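Local structure of scarecrow-like protein 3 (Arabidopsis thaliana, 6KPB) at residues A[141-146]-A[376-381]; A[369-374]-A[395-400]. The protein is probably a transcription factor in plant development, a GRAS-family protein that binds zinc finger proteins of the IDD family such as JACKDAW. One frame throughout, in Å; residues are numbered along the deposited sequence.

In the fold
From the N terminus, the chain reaches 141-146, the short break between helices 129-142 and 145-160, and then runs through all the parallel-paired strands of the sheet before it arrives at helix 360-381. Contact 1 closes that long loop, of 229 intervening residues, when the break meets the later turns of helix 360-381. Contact 2 closes a much shorter one: the same helix turns back into helix 387-406 and pairs with it as an antiparallel hairpin. The segments alternate along the chain, so the loops cross. Contact 1 joins the predicted VHIID region to the predicted PFYRE region, and the touch of its Phe143 on Phe397 of contact 2 adds to it.

Contact 1: residues A[141-146]-A[376-381]; sequences EMFPIL and DCLETK
The ring of Phe143 and the isobutyl group of Leu378 meet at about a right angle, and this crossing carries most of the contact. The far end of the ring does the touching: CZ of Phe143 lies 3.7 Å from CG of Leu378, with both leucine methyls close by. The approach to the ring is oblique. Phe143 is the first residue past the end of helix 129-142, and its CG sits anti to the carbonyl carbon (chi1 -66°), a setting that carries the ring tip across to helix 360-381. On the neighbouring ring corner, CE2 of Phe143 reaches CB of Cys377 at 4.2 Å. Met142 crosses Leu378 at roughly a right angle too, but through one atom: its chain bends at the last torsion (chi3 75°), and the methyl CE comes to 3.8 Å from CD2 of Leu378. That leucine methyl thus has the methionine methyl and the ring as neighbours. With an alanine at Phe143 the ring is gone, which would probably open a gap beside CG and the methyls of Leu378 and take one of several neighbours from Cys377. No hydrogen bond spans the two segments; the join is wholly apolar. Beyond it, Phe143 also packs on Phe139, on Val392 of helix 387-406 and on Tyr456 of strand 456-461, while Cys377 lies against Tyr456 and Trp469 of strand 464-469.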
ATOM      1  N   GLU A 141     -12.254  20.628   4.323  1.00 85.82           N
ATOM      2  CA  GLU A 141     -13.131  20.824   5.472  1.00 71.46           C
ATOM      3  C   GLU A 141     -12.390  21.096   6.773  1.00 69.47           C
ATOM      4  O   GLU A 141     -12.916  21.815   7.628  1.00 74.83           O
ATOM      5  CB  GLU A 141     -14.040  19.606   5.661  1.00 76.06           C
ATOM      6  CG  GLU A 141     -14.898  19.284   4.448  1.00 94.92           C
ATOM      7  CD  GLU A 141     -16.268  18.754   4.820  1.00128.74           C
ATOM      8  OE1 GLU A 141     -17.262  19.482   4.612  1.00140.85           O
ATOM      9  OE2 GLU A 141     -16.354  17.615   5.327  1.00136.48           O
ATOM     10  N   MET A 142     -11.189  20.546   6.953  1.00 66.90           N
ATOM     11  CA  MET A 142     -10.437  20.777   8.179  1.00 76.17           C
ATOM     12  C   MET A 142      -9.601  22.049   8.134  1.00 73.91           C
ATOM     13  O   MET A 142      -9.192  22.543   9.192  1.00 72.60           O
ATOM     14  CB  MET A 142      -9.534  19.575   8.480  1.00 68.96           C
ATOM     15  CG  MET A 142     -10.286  18.255   8.573  1.00 73.24           C
ATOM     16  SD  MET A 142      -9.209  16.837   8.836  1.00 83.62           S
ATOM     17  CE  MET A 142      -8.797  17.058  10.565  1.00 87.29           C
ATOM     18  N   PHE A 143      -9.343  22.590   6.945  1.00 82.48           N
ATOM     19  CA  PHE A 143      -8.606  23.830   6.781  1.00 72.65           C
ATOM     20  C   PHE A 143      -9.442  24.841   6.005  1.00 74.50           C
ATOM     21  O   PHE A 143     -10.258  24.459   5.161  1.00 82.94           O
ATOM     22  CB  PHE A 143      -7.280  23.598   6.045  1.00 73.25           C
ATOM     23  CG  PHE A 143      -6.296  22.768   6.817  1.00 84.38           C
ATOM     24  CD1 PHE A 143      -6.319  21.387   6.736  1.00 85.27           C
ATOM     25  CD2 PHE A 143      -5.344  23.371   7.623  1.00 81.01           C
ATOM     26  CE1 PHE A 143      -5.416  20.621   7.446  1.00 80.88           C
ATOM     27  CE2 PHE A 143      -4.438  22.611   8.338  1.00 85.40           C
ATOM     28  CZ  PHE A 143      -4.473  21.234   8.248  1.00 87.41           C
ATOM     29  N   PRO A 144      -9.272  26.133   6.277  1.00 82.07           N
ATOM     30  CA  PRO A 144      -9.990  27.169   5.523  1.00 68.97           C
ATOM     31  C   PRO A 144      -9.276  27.651   4.269  1.00 68.33           C
ATOM     32  O   PRO A 144      -9.718  28.641   3.679  1.00 79.30           O
ATOM     33  CB  PRO A 144     -10.078  28.305   6.549  1.00 74.52           C
ATOM     34  CG  PRO A 144      -8.789  28.191   7.297  1.00 87.13           C
ATOM     35  CD  PRO A 144      -8.462  26.712   7.364  1.00 88.30           C
ATOM     36  N   ILE A 145      -8.196  26.982   3.857  1.00 73.62           N
ATOM     37  CA  ILE A 145      -7.381  27.474   2.749  1.00 64.96           C
ATOM     38  C   ILE A 145      -8.201  27.537   1.468  1.00 72.22           C
ATOM     39  O   ILE A 145      -8.270  28.576   0.801  1.00 73.41           O
ATOM     40  CB  ILE A 145      -6.135  26.591   2.567  1.00 72.67           C
ATOM     41  CG1 ILE A 145      -5.344  26.489   3.875  1.00 83.54           C
ATOM     42  CG2 ILE A 145      -5.279  27.121   1.431  1.00 73.29           C
ATOM     43  CD1 ILE A 145      -4.900  27.818   4.435  1.00 86.46           C
ATOM     44  N   LEU A 146      -8.836  26.422   1.105  1.00 67.90           N
ATOM     45  CA  LEU A 146      -9.531  26.347  -0.175  1.00 63.10           C
ATOM     46  C   LEU A 146     -10.795  27.199  -0.180  1.00 73.79           C
ATOM     47  O   LEU A 146     -11.132  27.808  -1.203  1.00 76.21           O
ATOM     48  CB  LEU A 146      -9.856  24.891  -0.506  1.00 60.03           C
ATOM     49  CG  LEU A 146      -8.659  24.047  -0.945  1.00 69.86           C
ATOM     50  CD1 LEU A 146      -9.075  22.608  -1.190  1.00 73.43           C
ATOM     51  CD2 LEU A 146      -8.034  24.641  -2.197  1.00 72.43           C
ATOM     52  N   ASP A 376       0.671  22.421  13.515  1.00100.06           N
ATOM     53  CA  ASP A 376       0.250  23.043  14.765  1.00 95.31           C
ATOM     54  C   ASP A 376      -1.254  23.293  14.775  1.00 98.50           C
ATOM     55  O   ASP A 376      -1.905  23.132  15.814  1.00 97.62           O
ATOM     56  CB  ASP A 376       1.019  24.348  14.986  1.00105.23           C
ATOM     57  CG  ASP A 376       1.101  24.739  16.450  1.00127.12           C
ATOM     58  OD1 ASP A 376       0.096  24.589  17.175  1.00134.21           O
ATOM     59  OD2 ASP A 376       2.180  25.203  16.876  1.00137.72           O
ATOM     60  N   CYS A 377      -1.824  23.687  13.630  1.00 83.33           N
ATOM     61  CA  CYS A 377      -3.269  23.878  13.541  1.00 93.57           C
ATOM     62  C   CYS A 377      -4.011  22.620  13.974  1.00 86.77           C
ATOM     63  O   CYS A 377      -4.898  22.670  14.833  1.00 99.56           O
ATOM     64  CB  CYS A 377      -3.675  24.253  12.113  1.00 84.73           C
ATOM     65  SG  CYS A 377      -2.567  25.375  11.245  1.00126.08           S
ATOM     66  N   LEU A 378      -3.649  21.478  13.387  1.00 71.58           N
ATOM     67  CA  LEU A 378      -4.330  20.228  13.705  1.00 79.80           C
ATOM     68  C   LEU A 378      -4.183  19.873  15.177  1.00 84.76           C
ATOM     69  O   LEU A 378      -5.110  19.328  15.787  1.00 93.25           O
ATOM     70  CB  LEU A 378      -3.790  19.103  12.823  1.00 83.77           C
ATOM     71  CG  LEU A 378      -4.126  19.234  11.338  1.00 77.95           C
ATOM     72  CD1 LEU A 378      -3.342  18.233  10.510  1.00 78.44           C
ATOM     73  CD2 LEU A 378      -5.619  19.051  11.127  1.00 79.80           C
ATOM     74  N   GLU A 379      -3.026  20.182  15.769  1.00 88.94           N
ATOM     75  CA  GLU A 379      -2.807  19.847  17.173  1.00 85.42           C
ATOM     76  C   GLU A 379      -3.723  20.650  18.087  1.00 84.85           C
ATOM     77  O   GLU A 379      -4.239  20.121  19.078  1.00 78.24           O
ATOM     78  CB  GLU A 379      -1.341  20.075  17.543  1.00 88.23           C
ATOM     79  CG  GLU A 379      -1.013  19.823  19.009  1.00 88.00           C
ATOM     80  CD  GLU A 379      -1.231  18.379  19.427  1.00 95.80           C
ATOM     81  OE1 GLU A 379      -1.474  18.138  20.628  1.00 97.84           O
ATOM     82  OE2 GLU A 379      -1.159  17.485  18.557  1.00100.13           O
ATOM     83  N   THR A 380      -3.949  21.925  17.768  1.00 83.19           N
ATOM     84  CA  THR A 380      -4.793  22.766  18.607  1.00 91.07           C
ATOM     85  C   THR A 380      -6.281  22.557  18.362  1.00 92.85           C
ATOM     86  O   THR A 380      -7.094  23.137  19.090  1.00106.47           O
ATOM     87  CB  THR A 380      -4.460  24.246  18.389  1.00 87.41           C
ATOM     88  OG1 THR A 380      -4.911  24.655  17.092  1.00 97.36           O
ATOM     89  CG2 THR A 380      -2.963  24.480  18.497  1.00 87.25           C
ATOM     90  N   LYS A 381      -6.661  21.750  17.373  1.00 95.26           N
ATOM     91  CA  LYS A 381      -8.060  21.683  16.969  1.00 87.61           C
ATOM     92  C   LYS A 381      -8.607  20.261  16.943  1.00 87.86           C
ATOM     93  O   LYS A 381      -9.786  20.045  17.242  1.00 95.22           O
ATOM     94  CB  LYS A 381      -8.233  22.325  15.591  1.00 76.75           C
ATOM     95  CG  LYS A 381      -7.841  23.794  15.535  1.00 79.67           C
ATOM     96  CD  LYS A 381      -7.860  24.313  14.104  1.00 77.70           C
ATOM     97  CE  LYS A 381      -7.425  25.769  14.037  1.00 82.55           C
ATOM     98  NZ  LYS A 381      -8.388  26.675  14.720  1.00 85.00           N
TER

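Contact 2: residues A[369-374]-A[395-400]; sequences YTYAAL and MLFGEE
Tyr371 and Glu400 supply the one hydrogen bond between segments 369-374 and 395-400: the phenol OH donates to OE1 of Glu400 over 2.8 Å. The carboxylate oxygen lies at the edge of the tyrosine ring, close to its plane, and receives the bond on its anti side, with the donor 20° out of the carboxylate plane. Ring and carboxylate are turned steeply against each other. The glutamate chain is extended to CD, and the carboxylate is rotated so that OE1 lies eclipsed with CB, which brings both to the phenol OH. The bond fixes where the end of the tyrosine sits and gives its buried side chain a polar partner.

The aromatic pair comes next. The rings of Tyr371 and Phe397 meet obliquely, centroids 6.0 Å apart and planes at 61°, an arrangement that is neither a stack nor edge-to-face. Ring to ring, CE1 of Tyr371 comes to 4.0 Å from CD1 of Phe397; the residues touch closest through CD1 of Tyr371, 3.9 Å from CB of Phe397, at the level where the two backbones come nearest.

The remaining packing sets an aliphatic side chain on a ring face. Leu374, one turn further along, covers one face of the Phe397 ring, its CD1 4.1 Å from CE1 of Phe397 and its CB over the rim.

The helix segments run antiparallel at 171°, their axes 11.6 Å apart, a spacing bridged by these large side chains. Helix 360-381 meets the bound peptide through Tyr369, Ala372 and Asp376, while Tyr371 and Leu374 pack within the chain: Ile401 and Ile404 of helix 387-406 also lie on Tyr371, and Leu474 of strand 472-482 touches Leu374, bringing the hairpin against the sheet.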
ATOM      1  N   TYR A 369       9.860  24.883   9.368  1.00 91.60           N
ATOM      2  CA  TYR A 369       9.056  25.956   9.945  1.00 97.87           C
ATOM      3  C   TYR A 369       7.653  25.982   9.353  1.00 92.82           C
ATOM      4  O   TYR A 369       6.674  26.197  10.077  1.00 92.90           O
ATOM      5  CB  TYR A 369       9.750  27.301   9.743  1.00 99.31           C
ATOM      6  CG  TYR A 369      10.854  27.578  10.738  1.00103.73           C
ATOM      7  CD1 TYR A 369      10.583  28.208  11.945  1.00113.01           C
ATOM      8  CD2 TYR A 369      12.164  27.209  10.471  1.00110.64           C
ATOM      9  CE1 TYR A 369      11.588  28.464  12.859  1.00119.39           C
ATOM     10  CE2 TYR A 369      13.176  27.459  11.377  1.00119.60           C
ATOM     11  CZ  TYR A 369      12.883  28.086  12.570  1.00128.03           C
ATOM     12  OH  TYR A 369      13.889  28.337  13.475  1.00139.25           O
ATOM     13  N   THR A 370       7.534  25.770   8.040  1.00 86.42           N
ATOM     14  CA  THR A 370       6.226  25.829   7.396  1.00 84.87           C
ATOM     15  C   THR A 370       5.309  24.727   7.912  1.00 87.73           C
ATOM     16  O   THR A 370       4.180  24.993   8.340  1.00 94.80           O
ATOM     17  CB  THR A 370       6.377  25.730   5.876  1.00 89.77           C
ATOM     18  OG1 THR A 370       7.162  26.828   5.395  1.00 90.83           O
ATOM     19  CG2 THR A 370       5.012  25.756   5.203  1.00 78.28           C
ATOM     20  N   TYR A 371       5.782  23.481   7.887  1.00 87.59           N
ATOM     21  CA  TYR A 371       4.931  22.365   8.277  1.00 79.78           C
ATOM     22  C   TYR A 371       4.780  22.238   9.786  1.00 83.07           C
ATOM     23  O   TYR A 371       3.830  21.595  10.243  1.00 86.01           O
ATOM     24  CB  TYR A 371       5.466  21.067   7.672  1.00 74.10           C
ATOM     25  CG  TYR A 371       5.280  21.024   6.175  1.00 76.72           C
ATOM     26  CD1 TYR A 371       4.074  20.618   5.617  1.00 85.01           C
ATOM     27  CD2 TYR A 371       6.295  21.423   5.317  1.00 81.59           C
ATOM     28  CE1 TYR A 371       3.891  20.592   4.248  1.00 80.47           C
ATOM     29  CE2 TYR A 371       6.122  21.401   3.946  1.00 77.78           C
ATOM     30  CZ  TYR A 371       4.919  20.985   3.418  1.00 84.04           C
ATOM     31  OH  TYR A 371       4.744  20.963   2.053  1.00 80.90           O
ATOM     32  N   ALA A 372       5.680  22.837  10.570  1.00 80.11           N
ATOM     33  CA  ALA A 372       5.432  22.941  12.003  1.00 83.47           C
ATOM     34  C   ALA A 372       4.188  23.774  12.271  1.00 86.61           C
ATOM     35  O   ALA A 372       3.408  23.469  13.180  1.00 89.15           O
ATOM     36  CB  ALA A 372       6.643  23.543  12.717  1.00 70.16           C
ATOM     37  N   ALA A 373       3.986  24.829  11.481  1.00 76.63           N
ATOM     38  CA  ALA A 373       2.775  25.632  11.605  1.00 82.79           C
ATOM     39  C   ALA A 373       1.548  24.846  11.159  1.00 86.71           C
ATOM     40  O   ALA A 373       0.523  24.833  11.849  1.00 83.21           O
ATOM     41  CB  ALA A 373       2.918  26.921  10.794  1.00 76.53           C
ATOM     42  N   LEU A 374       1.637  24.178  10.004  1.00 79.46           N
ATOM     43  CA  LEU A 374       0.503  23.402   9.507  1.00 77.89           C
ATOM     44  C   LEU A 374       0.147  22.267  10.459  1.00 86.63           C
ATOM     45  O   LEU A 374      -1.033  22.037  10.748  1.00 85.65           O
ATOM     46  CB  LEU A 374       0.809  22.862   8.112  1.00 84.48           C
ATOM     47  CG  LEU A 374       0.730  23.886   6.978  1.00 91.97           C
ATOM     48  CD1 LEU A 374       1.388  23.348   5.720  1.00 80.71           C
ATOM     49  CD2 LEU A 374      -0.721  24.261   6.711  1.00 81.93           C
ATOM     50  N   MET A 395      -0.940  11.589   3.959  1.00 79.38           N
ATOM     51  CA  MET A 395      -1.168  11.533   2.519  1.00 79.23           C
ATOM     52  C   MET A 395      -0.946  12.872   1.828  1.00 82.73           C
ATOM     53  O   MET A 395      -0.736  12.893   0.611  1.00 92.06           O
ATOM     54  CB  MET A 395      -2.582  11.030   2.227  1.00 83.88           C
ATOM     55  CG  MET A 395      -2.859   9.629   2.743  1.00 91.01           C
ATOM     56  SD  MET A 395      -4.401   8.937   2.119  1.00107.49           S
ATOM     57  CE  MET A 395      -4.362   7.315   2.882  1.00120.96           C
ATOM     58  N   LEU A 396      -0.986  13.983   2.562  1.00 84.49           N
ATOM     59  CA  LEU A 396      -0.801  15.306   1.973  1.00 75.60           C
ATOM     60  C   LEU A 396       0.532  15.914   2.397  1.00 77.98           C
ATOM     61  O   LEU A 396       1.456  15.993   1.584  1.00 83.68           O
ATOM     62  CB  LEU A 396      -1.967  16.224   2.343  1.00 76.91           C
ATOM     63  CG  LEU A 396      -3.303  15.885   1.679  1.00 91.73           C
ATOM     64  CD1 LEU A 396      -4.372  16.897   2.062  1.00 99.71           C
ATOM     65  CD2 LEU A 396      -3.147  15.810   0.168  1.00 98.74           C
ATOM     66  N   PHE A 397       0.658  16.353   3.652  1.00 80.82           N
ATOM     67  CA  PHE A 397       1.892  16.996   4.090  1.00 71.87           C
ATOM     68  C   PHE A 397       3.068  16.031   4.029  1.00 77.15           C
ATOM     69  O   PHE A 397       4.181  16.420   3.657  1.00 82.30           O
ATOM     70  CB  PHE A 397       1.726  17.545   5.507  1.00 76.70           C
ATOM     71  CG  PHE A 397       0.555  18.472   5.667  1.00 80.92           C
ATOM     72  CD1 PHE A 397       0.146  19.283   4.620  1.00 72.95           C
ATOM     73  CD2 PHE A 397      -0.140  18.527   6.864  1.00 81.56           C
ATOM     74  CE1 PHE A 397      -0.933  20.135   4.768  1.00 77.70           C
ATOM     75  CE2 PHE A 397      -1.219  19.376   7.016  1.00 74.38           C
ATOM     76  CZ  PHE A 397      -1.615  20.181   5.966  1.00 79.66           C
ATOM     77  N   GLY A 398       2.841  14.766   4.389  1.00 71.12           N
ATOM     78  CA  GLY A 398       3.914  13.788   4.326  1.00 69.57           C
ATOM     79  C   GLY A 398       4.433  13.583   2.916  1.00 77.67           C
ATOM     80  O   GLY A 398       5.641  13.460   2.701  1.00 82.46           O
ATOM     81  N   GLU A 399       3.527  13.549   1.934  1.00 81.92           N
ATOM     82  CA  GLU A 399       3.956  13.398   0.548  1.00 81.23           C
ATOM     83  C   GLU A 399       4.704  14.633   0.063  1.00 84.07           C
ATOM     84  O   GLU A 399       5.702  14.517  -0.657  1.00 89.50           O
ATOM     85  CB  GLU A 399       2.752  13.110  -0.347  1.00 87.28           C
ATOM     86  CG  GLU A 399       2.285  11.671  -0.280  1.00 99.10           C
ATOM     87  CD  GLU A 399       3.385  10.695  -0.649  1.00112.34           C
ATOM     88  OE1 GLU A 399       4.096  10.948  -1.646  1.00120.24           O
ATOM     89  OE2 GLU A 399       3.546   9.683   0.064  1.00116.00           O
ATOM     90  N   GLU A 400       4.236  15.821   0.447  1.00 75.51           N
ATOM     91  CA  GLU A 400       4.934  17.042   0.063  1.00 78.89           C
ATOM     92  C   GLU A 400       6.297  17.130   0.737  1.00 85.02           C
ATOM     93  O   GLU A 400       7.294  17.471   0.090  1.00 85.19           O
ATOM     94  CB  GLU A 400       4.077  18.260   0.400  1.00 80.44           C
ATOM     95  CG  GLU A 400       2.742  18.291  -0.330  1.00 92.34           C
ATOM     96  CD  GLU A 400       1.862  19.445   0.106  1.00 96.76           C
ATOM     97  OE1 GLU A 400       2.254  20.174   1.042  1.00 93.21           O
ATOM     98  OE2 GLU A 400       0.777  19.623  -0.486  1.00 93.77           O
TER